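Local atomic coordinates of restriction endonuclease THAI (Thermoplasma acidophilum, PDB entry 3NDH), a protein that acts as a restriction endonuclease, binding a specific DNA site as a two-subunit assembly, intercalating into the duplex without flipping bases and probably cleaving both strands. Residues A[37-48]-A[58-66]. Residues are numbered along the deposited sequence; the frame is centred on the assembly and turned at random. Where two conformers were deposited one is given.
Sequences LPYMFQLAELES and VGSLRERII. With nucleotides of chain C.
R62 lays CG over the centre of the F41 ring, a CH-pi contact 3.7 Å from the centroid, while L37 CG lies against the rim of the opposite face. With the chain extended from CG to NE, the guanidinium runs past the ring, its plane turned only 18° from it, and V58 CG1 covers one guanidinium face. NH1 and NH2 both donate to OP1 of DA9 of chain C, at 2.6 and 2.9 Å, and T103 is a further partner of NH1. One water links NE to the carbonyl O of F41, which helps to tie the phosphate-binding group back to helix 37-46. I65 enters a hole formed by L37, M40, F41 and A44; its CG2 meets the ring edge at F41 CE1 (4.0 Å), and CD1 reaches M40 O (3.5 Å). Reciprocally, the small A44 sits among V58, L61, R62 and I65. Where helix 37-46 ends, S48 OG bonds A44 O (2.8 Å) and packs on V58. The arrangement is a near-antiparallel helix pair with knobs-into-holes packing, joined through the small two-stranded sheet 49-50/53-54, whose second helix carries an arginine that grips a DNA backbone phosphate in this PD-(D/E)XK-clan endonuclease.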
loop_
_atom_site.group_PDB
_atom_site.type_symbol
_atom_site.label_atom_id
_atom_site.label_comp_id
_atom_site.label_asym_id
_atom_site.label_seq_id
_atom_site.Cartn_x
_atom_site.Cartn_y
_atom_site.Cartn_z
ATOM N N LEU A 37 -6.182 -15.673 -13.932
ATOM C CA LEU A 37 -6.151 -14.373 -13.271
ATOM C C LEU A 37 -6.789 -14.416 -11.880
ATOM O O LEU A 37 -6.263 -13.809 -10.955
ATOM C CB LEU A 37 -6.741 -13.239 -14.112
ATOM C CG LEU A 37 -6.421 -11.838 -13.599
ATOM C CD1 LEU A 37 -4.908 -11.521 -13.609
ATOM C CD2 LEU A 37 -7.186 -10.777 -14.376
ATOM N N PRO A 38 -7.918 -15.117 -11.702
ATOM C CA PRO A 38 -8.441 -15.202 -10.332
ATOM C C PRO A 38 -7.454 -15.772 -9.307
ATOM O O PRO A 38 -7.281 -15.191 -8.229
ATOM C CB PRO A 38 -9.699 -16.062 -10.499
ATOM C CG PRO A 38 -10.113 -15.820 -11.906
ATOM C CD PRO A 38 -8.819 -15.763 -12.667
ATOM N N TYR A 39 -6.791 -16.879 -9.641
ATOM C CA TYR A 39 -5.784 -17.469 -8.770
ATOM C C TYR A 39 -4.673 -16.476 -8.407
ATOM O O TYR A 39 -4.332 -16.304 -7.233
ATOM C CB TYR A 39 -5.212 -18.751 -9.396
ATOM C CG TYR A 39 -4.020 -19.332 -8.657
ATOM C CD1 TYR A 39 -4.167 -19.936 -7.419
ATOM C CD2 TYR A 39 -2.742 -19.200 -9.170
ATOM C CE1 TYR A 39 -3.041 -20.433 -6.725
ATOM C CE2 TYR A 39 -1.630 -19.710 -8.509
ATOM C CZ TYR A 39 -1.785 -20.330 -7.308
ATOM O OH TYR A 39 -0.673 -20.830 -6.643
ATOM N N MET A 40 -4.129 -15.809 -9.417
ATOM C CA MET A 40 -3.051 -14.845 -9.188
ATOM C C MET A 40 -3.527 -13.702 -8.297
ATOM O O MET A 40 -2.827 -13.280 -7.373
ATOM C CB MET A 40 -2.528 -14.281 -10.505
ATOM C CG MET A 40 -1.982 -15.342 -11.421
ATOM S SD MET A 40 -0.592 -14.721 -12.399
ATOM C CE MET A 40 -0.569 -16.026 -13.622
ATOM N N PHE A 41 -4.726 -13.197 -8.573
ATOM C CA PHE A 41 -5.294 -12.127 -7.750
ATOM C C PHE A 41 -5.623 -12.604 -6.346
ATOM O O PHE A 41 -5.568 -11.808 -5.401
ATOM C CB PHE A 41 -6.489 -11.487 -8.441
ATOM C CG PHE A 41 -6.134 -10.342 -9.361
ATOM C CD1 PHE A 41 -4.917 -10.284 -10.028
ATOM C CD2 PHE A 41 -7.034 -9.300 -9.552
ATOM C CE1 PHE A 41 -4.616 -9.206 -10.856
ATOM C CE2 PHE A 41 -6.744 -8.261 -10.390
ATOM C CZ PHE A 41 -5.515 -8.194 -11.020
ATOM N N GLN A 42 -5.927 -13.884 -6.186
ATOM C CA GLN A 42 -6.128 -14.416 -4.852
ATOM C C GLN A 42 -4.801 -14.454 -4.069
ATOM O O GLN A 42 -4.767 -14.157 -2.870
ATOM C CB GLN A 42 -6.774 -15.797 -4.944
ATOM C CG GLN A 42 -7.239 -16.295 -3.599
ATOM C CD GLN A 42 -8.071 -17.540 -3.675
ATOM O OE1 GLN A 42 -8.495 -17.958 -4.748
ATOM N NE2 GLN A 42 -8.296 -18.161 -2.523
ATOM N N LEU A 43 -3.710 -14.823 -4.734
ATOM C CA LEU A 43 -2.377 -14.767 -4.108
ATOM C C LEU A 43 -2.070 -13.327 -3.717
ATOM O O LEU A 43 -1.582 -13.067 -2.626
ATOM C CB LEU A 43 -1.297 -15.294 -5.034
ATOM C CG LEU A 43 -1.372 -16.760 -5.464
ATOM C CD1 LEU A 43 -0.194 -17.094 -6.355
ATOM C CD2 LEU A 43 -1.433 -17.694 -4.274
ATOM N N ALA A 44 -2.384 -12.372 -4.587
ATOM C CA ALA A 44 -2.157 -10.963 -4.231
ATOM C C ALA A 44 -2.907 -10.569 -2.977
ATOM O O ALA A 44 -2.365 -9.913 -2.080
ATOM C CB ALA A 44 -2.547 -10.053 -5.380
ATOM N N GLU A 45 -4.170 -10.949 -2.884
ATOM C CA GLU A 45 -4.939 -10.574 -1.699
ATOM C C GLU A 45 -4.448 -11.270 -0.423
ATOM O O GLU A 45 -4.412 -10.649 0.653
ATOM C CB GLU A 45 -6.445 -10.762 -1.910
ATOM C CG GLU A 45 -6.942 -12.167 -2.052
ATOM C CD GLU A 45 -8.435 -12.294 -1.776
ATOM O OE1 GLU A 45 -8.847 -13.387 -1.313
ATOM O OE2 GLU A 45 -9.199 -11.329 -2.011
ATOM N N LEU A 46 -4.034 -12.532 -0.549
ATOM C CA LEU A 46 -3.493 -13.261 0.590
ATOM C C LEU A 46 -2.220 -12.627 1.135
ATOM O O LEU A 46 -1.921 -12.780 2.335
ATOM C CB LEU A 46 -3.230 -14.720 0.208
ATOM C CG LEU A 46 -4.497 -15.567 0.097
ATOM C CD1 LEU A 46 -4.194 -16.912 -0.523
ATOM C CD2 LEU A 46 -5.077 -15.767 1.472
ATOM N N GLU A 47 -1.509 -11.893 0.309
ATOM C CA GLU A 47 -0.285 -11.207 0.682
ATOM C C GLU A 47 -0.508 -9.734 1.039
ATOM O O GLU A 47 0.440 -9.040 1.375
ATOM C CB GLU A 47 0.707 -11.339 -0.466
ATOM C CG GLU A 47 1.069 -12.828 -0.662
ATOM C CD GLU A 47 1.923 -13.103 -1.843
ATOM O OE1 GLU A 47 2.717 -12.217 -2.217
ATOM O OE2 GLU A 47 1.824 -14.242 -2.365
ATOM N N SER A 48 -1.747 -9.269 1.012
ATOM C CA SER A 48 -2.043 -7.859 1.189
ATOM C C SER A 48 -3.214 -7.638 2.129
ATOM O O SER A 48 -3.978 -6.703 1.938
ATOM C CB SER A 48 -2.420 -7.221 -0.140
ATOM O OG SER A 48 -1.459 -7.452 -1.158
ATOM N N VAL A 58 -3.200 -3.875 -2.036
ATOM C CA VAL A 58 -3.377 -4.988 -2.981
ATOM C C VAL A 58 -3.290 -4.513 -4.411
ATOM O O VAL A 58 -2.855 -5.266 -5.277
ATOM C CB VAL A 58 -4.708 -5.738 -2.729
ATOM C CG1 VAL A 58 -5.921 -4.914 -3.193
ATOM C CG2 VAL A 58 -4.681 -7.132 -3.363
ATOM N N GLY A 59 -3.727 -3.294 -4.685
ATOM C CA GLY A 59 -3.690 -2.754 -6.032
ATOM C C GLY A 59 -2.293 -2.697 -6.602
ATOM O O GLY A 59 -2.078 -2.913 -7.799
ATOM N N SER A 60 -1.319 -2.423 -5.749
ATOM C CA SER A 60 0.053 -2.307 -6.205
ATOM C C SER A 60 0.593 -3.669 -6.630
ATOM O O SER A 60 1.325 -3.804 -7.610
ATOM C CB SER A 60 0.880 -1.679 -5.076
ATOM O OG SER A 60 0.319 -0.437 -4.619
ATOM N N LEU A 61 0.185 -4.714 -5.916
ATOM C CA LEU A 61 0.578 -6.055 -6.270
ATOM C C LEU A 61 -0.174 -6.596 -7.506
ATOM O O LEU A 61 0.403 -7.228 -8.380
ATOM C CB LEU A 61 0.410 -6.950 -5.036
ATOM C CG LEU A 61 1.026 -8.344 -5.066
ATOM C CD1 LEU A 61 2.485 -8.342 -5.559
ATOM C CD2 LEU A 61 0.928 -8.991 -3.683
ATOM N N ARG A 62 -1.483 -6.337 -7.592
ATOM C CA ARG A 62 -2.244 -6.692 -8.795
ATOM C C ARG A 62 -1.636 -6.033 -10.022
ATOM O O ARG A 62 -1.581 -6.623 -11.079
ATOM C CB ARG A 62 -3.677 -6.191 -8.635
ATOM C CG ARG A 62 -4.500 -6.936 -7.613
ATOM C CD ARG A 62 -5.813 -6.200 -7.457
ATOM N NE ARG A 62 -6.675 -6.747 -6.431
ATOM C CZ ARG A 62 -7.654 -6.061 -5.847
ATOM N NH1 ARG A 62 -7.876 -4.813 -6.186
ATOM N NH2 ARG A 62 -8.394 -6.635 -4.913
ATOM N N GLU A 63 -1.171 -4.797 -9.880
ATOM C CA GLU A 63 -0.539 -4.077 -10.992
ATOM C C GLU A 63 0.686 -4.831 -11.487
ATOM O O GLU A 63 0.873 -4.971 -12.698
ATOM C CB GLU A 63 -0.135 -2.686 -10.539
ATOM C CG GLU A 63 0.504 -1.811 -11.608
ATOM C CD GLU A 63 1.332 -0.747 -10.941
ATOM O OE1 GLU A 63 0.793 0.038 -10.102
ATOM O OE2 GLU A 63 2.558 -0.724 -11.210
ATOM N N ARG A 64 1.500 -5.351 -10.567
ATOM C CA ARG A 64 2.654 -6.163 -10.959
ATOM C C ARG A 64 2.254 -7.350 -11.821
ATOM O O ARG A 64 2.925 -7.693 -12.782
ATOM C CB ARG A 64 3.418 -6.675 -9.736
ATOM C CG ARG A 64 4.204 -5.639 -9.029
ATOM C CD ARG A 64 5.290 -6.277 -8.169
ATOM N NE ARG A 64 5.722 -5.342 -7.166
ATOM C CZ ARG A 64 5.839 -5.627 -5.877
ATOM N NH1 ARG A 64 5.617 -6.857 -5.428
ATOM N NH2 ARG A 64 6.221 -4.680 -5.050
ATOM N N ILE A 65 1.149 -7.988 -11.441
ATOM C CA ILE A 65 0.632 -9.148 -12.151
ATOM C C ILE A 65 0.228 -8.761 -13.576
ATOM O O ILE A 65 0.504 -9.489 -14.547
ATOM C CB ILE A 65 -0.546 -9.795 -11.391
ATOM C CG1 ILE A 65 -0.014 -10.459 -10.117
ATOM C CG2 ILE A 65 -1.276 -10.814 -12.248
ATOM C CD1 ILE A 65 -1.046 -10.754 -9.013
ATOM N N ILE A 66 -0.433 -7.616 -13.729
ATOM C CA ILE A 66 -0.851 -7.177 -15.055
ATOM C C ILE A 66 0.351 -6.752 -15.887
ATOM O O ILE A 66 0.451 -7.108 -17.063
ATOM C CB ILE A 66 -1.917 -6.051 -14.963
ATOM C CG1 ILE A 66 -3.193 -6.544 -14.254
ATOM C CG2 ILE A 66 -2.243 -5.478 -16.337
ATOM C CD1 ILE A 66 -3.885 -7.729 -14.941
ATOM P P DC C 7 -1.730 4.486 -8.718
ATOM O OP1 DC C 7 -1.498 3.740 -9.958
ATOM O OP2 DC C 7 -2.700 5.619 -8.705
ATOM O "O5'" DC C 7 -2.153 3.454 -7.585
ATOM C "C5'" DC C 7 -1.642 2.130 -7.576
ATOM C "C4'" DC C 7 -2.177 1.394 -6.373
ATOM O "O4'" DC C 7 -1.797 2.114 -5.186
ATOM C "C3'" DC C 7 -3.699 1.319 -6.282
ATOM O "O3'" DC C 7 -4.183 0.226 -7.101
ATOM C "C2'" DC C 7 -3.905 1.081 -4.791
ATOM C "C1'" DC C 7 -2.661 1.713 -4.129
ATOM N N1 DC C 7 -2.927 2.889 -3.277
ATOM C C2 DC C 7 -3.001 2.706 -1.894
ATOM O O2 DC C 7 -2.721 1.594 -1.419
ATOM N N3 DC C 7 -3.359 3.743 -1.102
ATOM C C4 DC C 7 -3.616 4.936 -1.643
ATOM N N4 DC C 7 -4.028 5.913 -0.830
ATOM C C5 DC C 7 -3.478 5.173 -3.044
ATOM C C6 DC C 7 -3.130 4.131 -3.820
ATOM P P DA C 9 -10.633 -3.140 -4.431
ATOM O OP1 DA C 9 -10.175 -4.399 -5.071
ATOM O OP2 DA C 9 -11.782 -2.389 -5.027
ATOM O "O5'" DA C 9 -10.969 -3.443 -2.900
ATOM C "C5'" DA C 9 -9.917 -3.762 -1.975
ATOM C "C4'" DA C 9 -10.418 -3.736 -0.543
ATOM O "O4'" DA C 9 -10.760 -2.388 -0.145
ATOM C "C3'" DA C 9 -11.655 -4.579 -0.241
ATOM O "O3'" DA C 9 -11.530 -5.147 1.071
ATOM C "C2'" DA C 9 -12.777 -3.552 -0.296
ATOM C "C1'" DA C 9 -12.100 -2.351 0.338
ATOM N N9 DA C 9 -12.665 -1.050 -0.028
ATOM C C8 DA C 9 -12.897 -0.583 -1.297
ATOM N N7 DA C 9 -13.357 0.645 -1.334
ATOM C C5 DA C 9 -13.450 1.007 0.002
ATOM C C6 DA C 9 -13.863 2.196 0.638
ATOM N N6 DA C 9 -14.264 3.293 -0.014
ATOM N N1 DA C 9 -13.839 2.224 1.986
ATOM C C2 DA C 9 -13.423 1.135 2.644
ATOM N N3 DA C 9 -13.013 -0.035 2.164
ATOM C C4 DA C 9 -13.045 -0.035 0.821
ATOM P P DG C 8 -5.680 0.258 -7.722
ATOM O OP1 DG C 8 -5.718 -0.724 -8.833
ATOM O OP2 DG C 8 -6.048 1.676 -7.977
ATOM O "O5'" DG C 8 -6.610 -0.294 -6.548
ATOM C "C5'" DG C 8 -7.293 0.588 -5.647
ATOM C "C4'" DG C 8 -7.997 -0.216 -4.576
ATOM O "O4'" DG C 8 -8.329 0.620 -3.440
ATOM C "C3'" DG C 8 -9.302 -0.901 -4.985
ATOM O "O3'" DG C 8 -9.354 -2.158 -4.289
ATOM C "C2'" DG C 8 -10.350 0.080 -4.480
ATOM C "C1'" DG C 8 -9.722 0.511 -3.167
ATOM N N9 DG C 8 -10.171 1.790 -2.636
ATOM C C8 DG C 8 -10.485 2.931 -3.338
ATOM N N7 DG C 8 -10.831 3.926 -2.569
ATOM C C5 DG C 8 -10.747 3.410 -1.281
ATOM C C6 DG C 8 -11.001 4.021 -0.020
ATOM O O6 DG C 8 -11.384 5.174 0.219
ATOM N N1 DG C 8 -10.771 3.135 1.030
ATOM C C2 DG C 8 -10.358 1.832 0.887
ATOM N N2 DG C 8 -10.178 1.135 2.019
ATOM N N3 DG C 8 -10.138 1.251 -0.278
ATOM C C4 DG C 8 -10.345 2.094 -1.310
HETATM O O HOH W 1 -7.065 -9.488 -5.676
HETATM O O HOH W 2 -8.964 -9.263 -3.547
#